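Local coordinates for protein extracellular serine protease (Aeromonas sobria, PDB 3WQB) that cleaves peptide bonds after paired basic residues, one of them lysine, as a calcium-binding, furin-like secreted serine protease that cleaves host plasma proteins, at residues 227-233 with 560-566; 266-270 with 283-287; 245-251 with 531-535. The protein carries 1 engineered substitution. All coordinates share one frame; numbering follows the deposited sequence.

Contacts 1 and 3 both join the subtilisin domain to the C-terminal P-domain, at two separate places with centres about 23 Å and nearest atoms about 9 Å apart; contact 2 stays within the subtilisin domain. In contact 1 a strand of each domain pairs in one antiparallel sheet, whereas in contact 3 a buried loop receives a P-domain strand. Contact 2 is closest to catalysis: the side chain of Tyr270 is about 8 Å from that of Ala336, the engineered position of the predicted charge relay, and about 10 Å from that of His115. In contact 1 the Arg232 side chain is about 11 Å from a P-domain calcium ion and about 7 Å from the side chain of its ligand Asp488.

Contact 1. Residues 227-233 with 560-566; sequences GYVLNRT and QVSLLNR
Arg566 runs back over the start of 227-233 while its backbone N donates to Gly227 O. Its CB and CG rest on that same oxygen, CG 3.3 Å from Gly227 O. CD then meets Val229 CG2 at 3.6 Å, NE lies 3.8 Å from the same Val229 CG2, and the bend at chi3 (83°) carries the guanidinium to a water that NH1 shares with Gly227 N. Beyond this end the strands 228-233 and 560-565 pair antiparallel. Val229 and Leu564 exchange two backbone bonds, with Val229 N 2.9 Å from Leu564 O, and Asn231 and Ser562 form the next hydrogen-bonded pair. On the sheet face of Tyr228, Leu230 and Leu563 run alongside each other in the same direction, their CD2 atoms 3.5 Å apart. Val561 CG2 touches Arg232 NH1 at 3.7 Å; that guanidinium is held by a salt bridge to Glu576 and by the carbonyls of Phe507 and Asn508. Waters link Arg232 NH1 to Gln560 O and Thr233 O to Gln560 N. Strands 222-225 and 571-576 complete the four-stranded sheet. The union of the two domains thus rests on directional main-chain bonding, backed by leucine packing on one face and water bridges at both ends.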
# COMPACT_ATOMS: atom_id res chain seq x y z
N GLY A 227 9.72 -15.98 -5.90
CA GLY A 227 10.05 -16.63 -7.16
C GLY A 227 8.95 -17.46 -7.80
O GLY A 227 9.21 -18.21 -8.75
N TYR A 228 7.73 -17.34 -7.28
CA TYR A 228 6.54 -17.97 -7.88
C TYR A 228 5.50 -16.92 -8.23
O TYR A 228 5.40 -15.89 -7.56
CB TYR A 228 5.91 -18.99 -6.92
CG TYR A 228 6.70 -20.26 -6.73
CD1 TYR A 228 7.80 -20.30 -5.87
CD2 TYR A 228 6.35 -21.44 -7.41
CE1 TYR A 228 8.54 -21.46 -5.69
CE2 TYR A 228 7.08 -22.62 -7.23
CZ TYR A 228 8.17 -22.62 -6.37
OH TYR A 228 8.89 -23.78 -6.19
N VAL A 229 4.73 -17.18 -9.28
CA VAL A 229 3.57 -16.37 -9.61
C VAL A 229 2.33 -17.24 -9.47
O VAL A 229 2.28 -18.37 -9.98
CB VAL A 229 3.66 -15.77 -11.04
CG1 VAL A 229 2.47 -14.85 -11.32
CG2 VAL A 229 4.95 -14.99 -11.25
N LEU A 230 1.33 -16.71 -8.77
CA LEU A 230 0.06 -17.41 -8.56
C LEU A 230 -1.10 -16.63 -9.14
O LEU A 230 -1.16 -15.41 -9.02
CB LEU A 230 -0.22 -17.63 -7.06
CG LEU A 230 0.79 -18.40 -6.21
CD1 LEU A 230 1.89 -17.46 -5.71
CD2 LEU A 230 0.06 -19.05 -5.03
N ASN A 231 -2.03 -17.35 -9.76
CA ASN A 231 -3.29 -16.77 -10.22
C ASN A 231 -4.35 -17.86 -10.24
O ASN A 231 -4.02 -19.04 -10.40
CB ASN A 231 -3.14 -16.15 -11.62
CG ASN A 231 -2.93 -17.20 -12.71
OD1 ASN A 231 -1.84 -17.72 -12.89
ND2 ASN A 231 -3.99 -17.50 -13.45
N ARG A 232 -5.61 -17.47 -10.08
CA ARG A 232 -6.72 -18.41 -10.17
C ARG A 232 -6.95 -18.78 -11.62
O ARG A 232 -6.85 -17.94 -12.51
CB ARG A 232 -8.00 -17.83 -9.56
CG ARG A 232 -7.85 -17.55 -8.08
CD ARG A 232 -9.19 -17.33 -7.39
NE ARG A 232 -9.02 -17.32 -5.93
CZ ARG A 232 -8.88 -18.43 -5.19
NH1 ARG A 232 -8.92 -19.62 -5.77
NH2 ARG A 232 -8.73 -18.35 -3.88
N THR A 233 -7.25 -20.05 -11.84
CA THR A 233 -7.72 -20.49 -13.14
C THR A 233 -9.20 -20.79 -12.99
O THR A 233 -9.70 -20.96 -11.88
CB THR A 233 -6.92 -21.71 -13.65
OG1 THR A 233 -7.40 -22.09 -14.95
CG2 THR A 233 -7.03 -22.89 -12.71
N GLN A 560 -9.08 -24.15 -8.42
CA GLN A 560 -7.71 -24.39 -8.82
C GLN A 560 -6.93 -23.10 -9.00
O GLN A 560 -7.48 -22.08 -9.43
CB GLN A 560 -7.65 -25.24 -10.08
CG GLN A 560 -8.11 -26.68 -9.89
CD GLN A 560 -7.95 -27.48 -11.15
OE1 GLN A 560 -7.91 -26.91 -12.22
NE2 GLN A 560 -7.85 -28.79 -11.02
N VAL A 561 -5.65 -23.17 -8.67
CA VAL A 561 -4.75 -22.04 -8.73
C VAL A 561 -3.52 -22.48 -9.52
O VAL A 561 -2.96 -23.55 -9.26
CB VAL A 561 -4.35 -21.58 -7.31
CG1 VAL A 561 -3.32 -20.45 -7.36
CG2 VAL A 561 -5.59 -21.15 -6.52
N SER A 562 -3.11 -21.65 -10.47
CA SER A 562 -1.93 -21.91 -11.28
C SER A 562 -0.70 -21.36 -10.54
O SER A 562 -0.69 -20.20 -10.09
CB SER A 562 -2.06 -21.23 -12.65
OG SER A 562 -3.29 -21.57 -13.31
N LEU A 563 0.30 -22.22 -10.40
CA LEU A 563 1.57 -21.87 -9.77
C LEU A 563 2.67 -21.89 -10.83
O LEU A 563 2.91 -22.92 -11.47
CB LEU A 563 1.92 -22.87 -8.66
CG LEU A 563 0.87 -23.26 -7.62
CD1 LEU A 563 1.32 -24.51 -6.89
CD2 LEU A 563 0.67 -22.12 -6.66
N LEU A 564 3.34 -20.76 -11.01
CA LEU A 564 4.46 -20.66 -11.95
C LEU A 564 5.77 -20.51 -11.20
O LEU A 564 5.94 -19.55 -10.45
CB LEU A 564 4.27 -19.47 -12.90
CG LEU A 564 5.44 -19.06 -13.81
CD1 LEU A 564 5.72 -20.14 -14.86
CD2 LEU A 564 5.13 -17.73 -14.49
N ASN A 565 6.68 -21.45 -11.40
CA ASN A 565 8.05 -21.30 -10.94
C ASN A 565 8.77 -20.39 -11.94
O ASN A 565 8.97 -20.77 -13.09
CB ASN A 565 8.71 -22.69 -10.88
CG ASN A 565 10.11 -22.65 -10.28
OD1 ASN A 565 10.96 -21.87 -10.69
ND2 ASN A 565 10.35 -23.52 -9.31
N ARG A 566 9.15 -19.19 -11.51
CA ARG A 566 9.65 -18.17 -12.45
C ARG A 566 11.00 -18.53 -13.07
O ARG A 566 11.30 -18.16 -14.21
CB ARG A 566 9.73 -16.80 -11.78
CG ARG A 566 8.37 -16.28 -11.35
CD ARG A 566 8.49 -14.91 -10.69
NE ARG A 566 8.53 -13.84 -11.68
CZ ARG A 566 8.50 -12.54 -11.39
NH1 ARG A 566 8.41 -12.14 -10.13
NH2 ARG A 566 8.55 -11.65 -12.37
O HOH W 1 8.66 -13.39 -7.18
O HOH W 2 11.76 -19.20 -9.20
O HOH W 3 -9.55 -20.58 -8.38
O HOH W 4 -10.92 -23.00 -10.29

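Contact 2. Residues 266-270 with 283-287; sequences VRSSY and GGEYG
Ser268 and Gly284 meet where two irregular loops of the subtilisin domain lie against each other. Ser268 OG gives its proton to Gly284 O at 2.8 Å, and its CB sits over one face of the Tyr270 ring, offset toward the rim. Arg267 NE donates to Ser268 O, and Arg267 NH1 to Ser269 O, which ties down both serine carbonyls; the guanidinium also makes a cation-pi contact with Phe220.

Ser269 is gripped at two points by the carboxylate of Glu285. Its backbone N lies 2.9 Å from Glu285 OE2 with an N-H...O angle of 165°, while Ser269 OG donates to Glu285 OE1 at 2.6 Å. Both oxygens use their syn lone pairs. OG can reach OE1 because it stands between the backbone N and the carbonyl carbon (chi1 57°), and the bend of Glu285 at chi2 turns the acid toward the serine. Asn262 gives OE2 a second donor. A water joins Ser269 OG to Tyr286 OH.

Tyr270 brings its hydroxyl to the carbonyl of Gly284: OH makes a weak bond to Gly284 O at 2.7 Å and also accepts from Gly334 N. Its ring edge is directed at the face of Tyr286 in an offset edge-to-face pair, planes at 75° and centroids 5.9 Å apart, with Tyr270 CD2 3.6 Å from Tyr286 OH. Gly334 and Asn333, whose ND2 donates to Glu285 O, lie just before Ala336, the engineered position of the predicted charge relay, so the contact borders the active-site loop.

The first loop leaves strand 255-261 and leads to strand 277-282, an outermost strand of the parallel sheet; the second follows that strand. Ser268 and Tyr270 lean on Ala260, and Gly283 and Gly284 bond through their backbones to Leu261, both in strand 255-261.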
# COMPACT_ATOMS: atom_id res chain seq x y z
N VAL A 266 -11.15 3.97 -15.51
CA VAL A 266 -11.56 2.85 -14.68
C VAL A 266 -10.34 2.25 -13.99
O VAL A 266 -9.20 2.55 -14.35
CB VAL A 266 -12.36 1.79 -15.48
CG1 VAL A 266 -13.59 2.43 -16.12
CG2 VAL A 266 -11.47 1.10 -16.52
N ARG A 267 -10.60 1.39 -13.02
CA ARG A 267 -9.54 0.70 -12.30
C ARG A 267 -8.55 0.07 -13.27
O ARG A 267 -8.95 -0.65 -14.20
CB ARG A 267 -10.13 -0.40 -11.43
CG ARG A 267 -9.15 -1.01 -10.46
CD ARG A 267 -9.53 -2.44 -10.11
NE ARG A 267 -9.22 -3.39 -11.18
CZ ARG A 267 -10.06 -4.28 -11.70
NH1 ARG A 267 -9.65 -5.11 -12.66
NH2 ARG A 267 -11.32 -4.34 -11.28
N SER A 268 -7.26 0.31 -13.07
CA SER A 268 -6.25 -0.38 -13.85
C SER A 268 -6.46 -1.87 -13.66
O SER A 268 -6.78 -2.32 -12.56
CB SER A 268 -4.85 0.03 -13.40
OG SER A 268 -4.65 1.41 -13.59
N SER A 269 -6.31 -2.63 -14.74
CA SER A 269 -6.58 -4.06 -14.76
C SER A 269 -6.05 -4.79 -13.52
O SER A 269 -6.77 -5.58 -12.92
CB SER A 269 -5.98 -4.67 -16.04
OG SER A 269 -4.59 -4.42 -16.13
N TYR A 270 -4.81 -4.48 -13.15
CA TYR A 270 -4.07 -5.19 -12.12
C TYR A 270 -4.33 -4.70 -10.68
O TYR A 270 -3.90 -5.35 -9.73
CB TYR A 270 -2.56 -5.08 -12.41
CG TYR A 270 -2.16 -3.64 -12.65
CD1 TYR A 270 -2.08 -2.74 -11.59
CD2 TYR A 270 -1.96 -3.15 -13.94
CE1 TYR A 270 -1.77 -1.41 -11.80
CE2 TYR A 270 -1.63 -1.82 -14.17
CZ TYR A 270 -1.55 -0.95 -13.09
OH TYR A 270 -1.23 0.38 -13.27
N GLY A 283 -2.34 5.43 -12.60
CA GLY A 283 -1.29 4.42 -12.76
C GLY A 283 -1.21 3.82 -14.16
O GLY A 283 -0.18 3.27 -14.52
N GLY A 284 -2.29 3.90 -14.95
CA GLY A 284 -2.27 3.42 -16.32
C GLY A 284 -2.25 1.91 -16.45
O GLY A 284 -2.59 1.18 -15.50
N GLU A 285 -1.87 1.46 -17.64
CA GLU A 285 -1.81 0.04 -17.95
C GLU A 285 -0.35 -0.32 -18.17
O GLU A 285 0.37 -0.41 -17.18
CB GLU A 285 -2.73 -0.31 -19.12
CG GLU A 285 -4.22 -0.19 -18.76
CD GLU A 285 -4.69 -1.26 -17.76
OE1 GLU A 285 -4.03 -2.31 -17.63
OE2 GLU A 285 -5.74 -1.04 -17.11
N TYR A 286 0.11 -0.49 -19.41
CA TYR A 286 1.49 -0.93 -19.66
C TYR A 286 2.30 -0.07 -20.61
O TYR A 286 3.51 -0.23 -20.71
CB TYR A 286 1.51 -2.41 -20.10
CG TYR A 286 1.00 -3.31 -19.00
CD1 TYR A 286 1.88 -3.84 -18.05
CD2 TYR A 286 -0.35 -3.63 -18.90
CE1 TYR A 286 1.40 -4.66 -17.02
CE2 TYR A 286 -0.83 -4.44 -17.88
CZ TYR A 286 0.05 -4.96 -16.94
OH TYR A 286 -0.42 -5.76 -15.93
N GLY A 287 1.63 0.86 -21.30
CA GLY A 287 2.30 1.81 -22.18
C GLY A 287 2.60 1.23 -23.54
O GLY A 287 3.29 1.87 -24.35
O HOH W 5 -2.95 -6.55 -16.06

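Contact 3. Residues 245-251 with 531-535; sequences NLDPSNS and MRMLS
The side-chain amide of Asn245 clasps the backbone of Leu534 where a subtilisin-domain loop, with an Asx turn at Asp247 and a 3-10 turn at 248-250, receives residues 531-535 of the P-domain strand 527-535.

The amide-to-backbone bonds form a two-point grip. Leu534 N donates to Asn245 OD1 at 3.0 Å, coming from above the amide carbonyl plane, while Asn245 ND2 donates to Leu534 O at 3.1 Å, the acceptor lying in the amide plane. ND2 has another acceptor in Leu503 O, and Leu534 O also takes a bond from Ser275.

The charged group is Arg532, whose chain starts out extended and bends at chi3 (57°) to bring the guanidinium edge to the loop. NH2 reaches Pro248 O at 2.8 Å and NE reaches Ser251 OG at 2.9 Å, both acceptors in its plane, while NH1 forms a salt bridge with Asp197. The Asp197 carboxylate probably offsets the buried charge, while Pro248 O and Ser251 OG satisfy N-H groups.

Packing adds to these bonds. Met531 CE abuts Leu246 CD2 at 3.8 Å in an apolar pair; in plain van der Waals contacts, Met533 crosses Asn245 at about a right angle and Leu534 CB meets Ser251 CB.

Pro248 O is the shared acceptor: besides Arg532 NH2, it takes bonds from Ser251 N and from Ser251 OG, the latter at 3.1 Å.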
# COMPACT_ATOMS: atom_id res chain seq x y z
N ASN A 245 -6.42 -5.36 2.06
CA ASN A 245 -6.29 -5.59 3.51
C ASN A 245 -5.39 -6.78 3.86
O ASN A 245 -5.11 -7.01 5.03
CB ASN A 245 -7.67 -5.76 4.17
CG ASN A 245 -8.23 -4.47 4.75
OD1 ASN A 245 -7.50 -3.65 5.28
ND2 ASN A 245 -9.55 -4.31 4.69
N LEU A 246 -4.93 -7.55 2.87
CA LEU A 246 -4.09 -8.71 3.19
C LEU A 246 -2.70 -8.34 3.71
O LEU A 246 -2.18 -9.00 4.61
CB LEU A 246 -3.97 -9.69 2.02
CG LEU A 246 -5.25 -10.40 1.58
CD1 LEU A 246 -4.97 -11.27 0.36
CD2 LEU A 246 -5.85 -11.21 2.73
N ASP A 247 -2.10 -7.30 3.15
CA ASP A 247 -0.79 -6.85 3.62
C ASP A 247 -1.00 -6.08 4.92
O ASP A 247 -1.68 -5.05 4.91
CB ASP A 247 -0.13 -5.97 2.55
CG ASP A 247 1.18 -5.33 3.01
OD1 ASP A 247 1.53 -5.40 4.22
OD2 ASP A 247 1.86 -4.74 2.14
N PRO A 248 -0.48 -6.61 6.05
CA PRO A 248 -0.75 -5.98 7.35
C PRO A 248 -0.45 -4.47 7.44
O PRO A 248 -1.16 -3.74 8.14
CB PRO A 248 0.14 -6.77 8.32
CG PRO A 248 1.17 -7.43 7.46
CD PRO A 248 0.48 -7.73 6.17
N SER A 249 0.56 -4.00 6.71
CA SER A 249 0.91 -2.58 6.76
C SER A 249 -0.19 -1.68 6.20
O SER A 249 -0.30 -0.51 6.56
CB SER A 249 2.20 -2.32 6.00
OG SER A 249 3.25 -3.08 6.57
N ASN A 250 -1.02 -2.24 5.31
CA ASN A 250 -2.03 -1.44 4.64
C ASN A 250 -3.23 -1.10 5.51
O ASN A 250 -4.09 -0.35 5.09
CB ASN A 250 -2.52 -2.14 3.37
CG ASN A 250 -1.46 -2.19 2.29
OD1 ASN A 250 -0.42 -1.53 2.38
ND2 ASN A 250 -1.73 -2.98 1.26
N SER A 251 -3.29 -1.66 6.72
CA SER A 251 -4.39 -1.36 7.66
C SER A 251 -3.93 -0.56 8.88
O SER A 251 -4.65 -0.50 9.88
CB SER A 251 -5.11 -2.65 8.08
OG SER A 251 -4.18 -3.55 8.67
N MET A 531 -5.54 -11.01 12.63
CA MET A 531 -5.38 -10.42 11.31
C MET A 531 -6.09 -9.07 11.29
O MET A 531 -7.26 -8.98 11.63
CB MET A 531 -5.94 -11.32 10.21
CG MET A 531 -5.65 -10.72 8.85
SD MET A 531 -6.35 -11.61 7.48
CE MET A 531 -6.69 -10.27 6.36
N ARG A 532 -5.36 -8.03 10.90
CA ARG A 532 -5.89 -6.68 10.94
C ARG A 532 -6.44 -6.24 9.59
O ARG A 532 -5.87 -6.56 8.53
CB ARG A 532 -4.83 -5.68 11.44
CG ARG A 532 -5.41 -4.33 11.83
CD ARG A 532 -4.36 -3.39 12.37
NE ARG A 532 -3.29 -3.20 11.40
CZ ARG A 532 -2.11 -2.67 11.66
NH1 ARG A 532 -1.82 -2.26 12.89
NH2 ARG A 532 -1.21 -2.55 10.69
N MET A 533 -7.58 -5.54 9.65
CA MET A 533 -8.19 -4.95 8.46
C MET A 533 -8.65 -3.54 8.81
O MET A 533 -8.95 -3.24 9.98
CB MET A 533 -9.38 -5.79 7.99
CG MET A 533 -8.99 -7.18 7.51
SD MET A 533 -10.30 -8.41 7.67
CE MET A 533 -10.25 -8.72 9.42
N LEU A 534 -8.70 -2.66 7.81
CA LEU A 534 -9.19 -1.30 8.01
C LEU A 534 -10.30 -1.00 7.01
O LEU A 534 -10.28 -1.49 5.88
CB LEU A 534 -8.03 -0.30 7.88
CG LEU A 534 -8.40 1.18 8.04
CD1 LEU A 534 -7.32 1.93 8.78
CD2 LEU A 534 -8.70 1.86 6.71
N SER A 535 -11.28 -0.20 7.44
CA SER A 535 -12.26 0.33 6.51
C SER A 535 -12.36 1.85 6.59
O SER A 535 -12.39 2.43 7.69
CB SER A 535 -13.64 -0.27 6.74
OG SER A 535 -14.58 0.36 5.88
O HOH W 6 -3.85 -8.14 7.41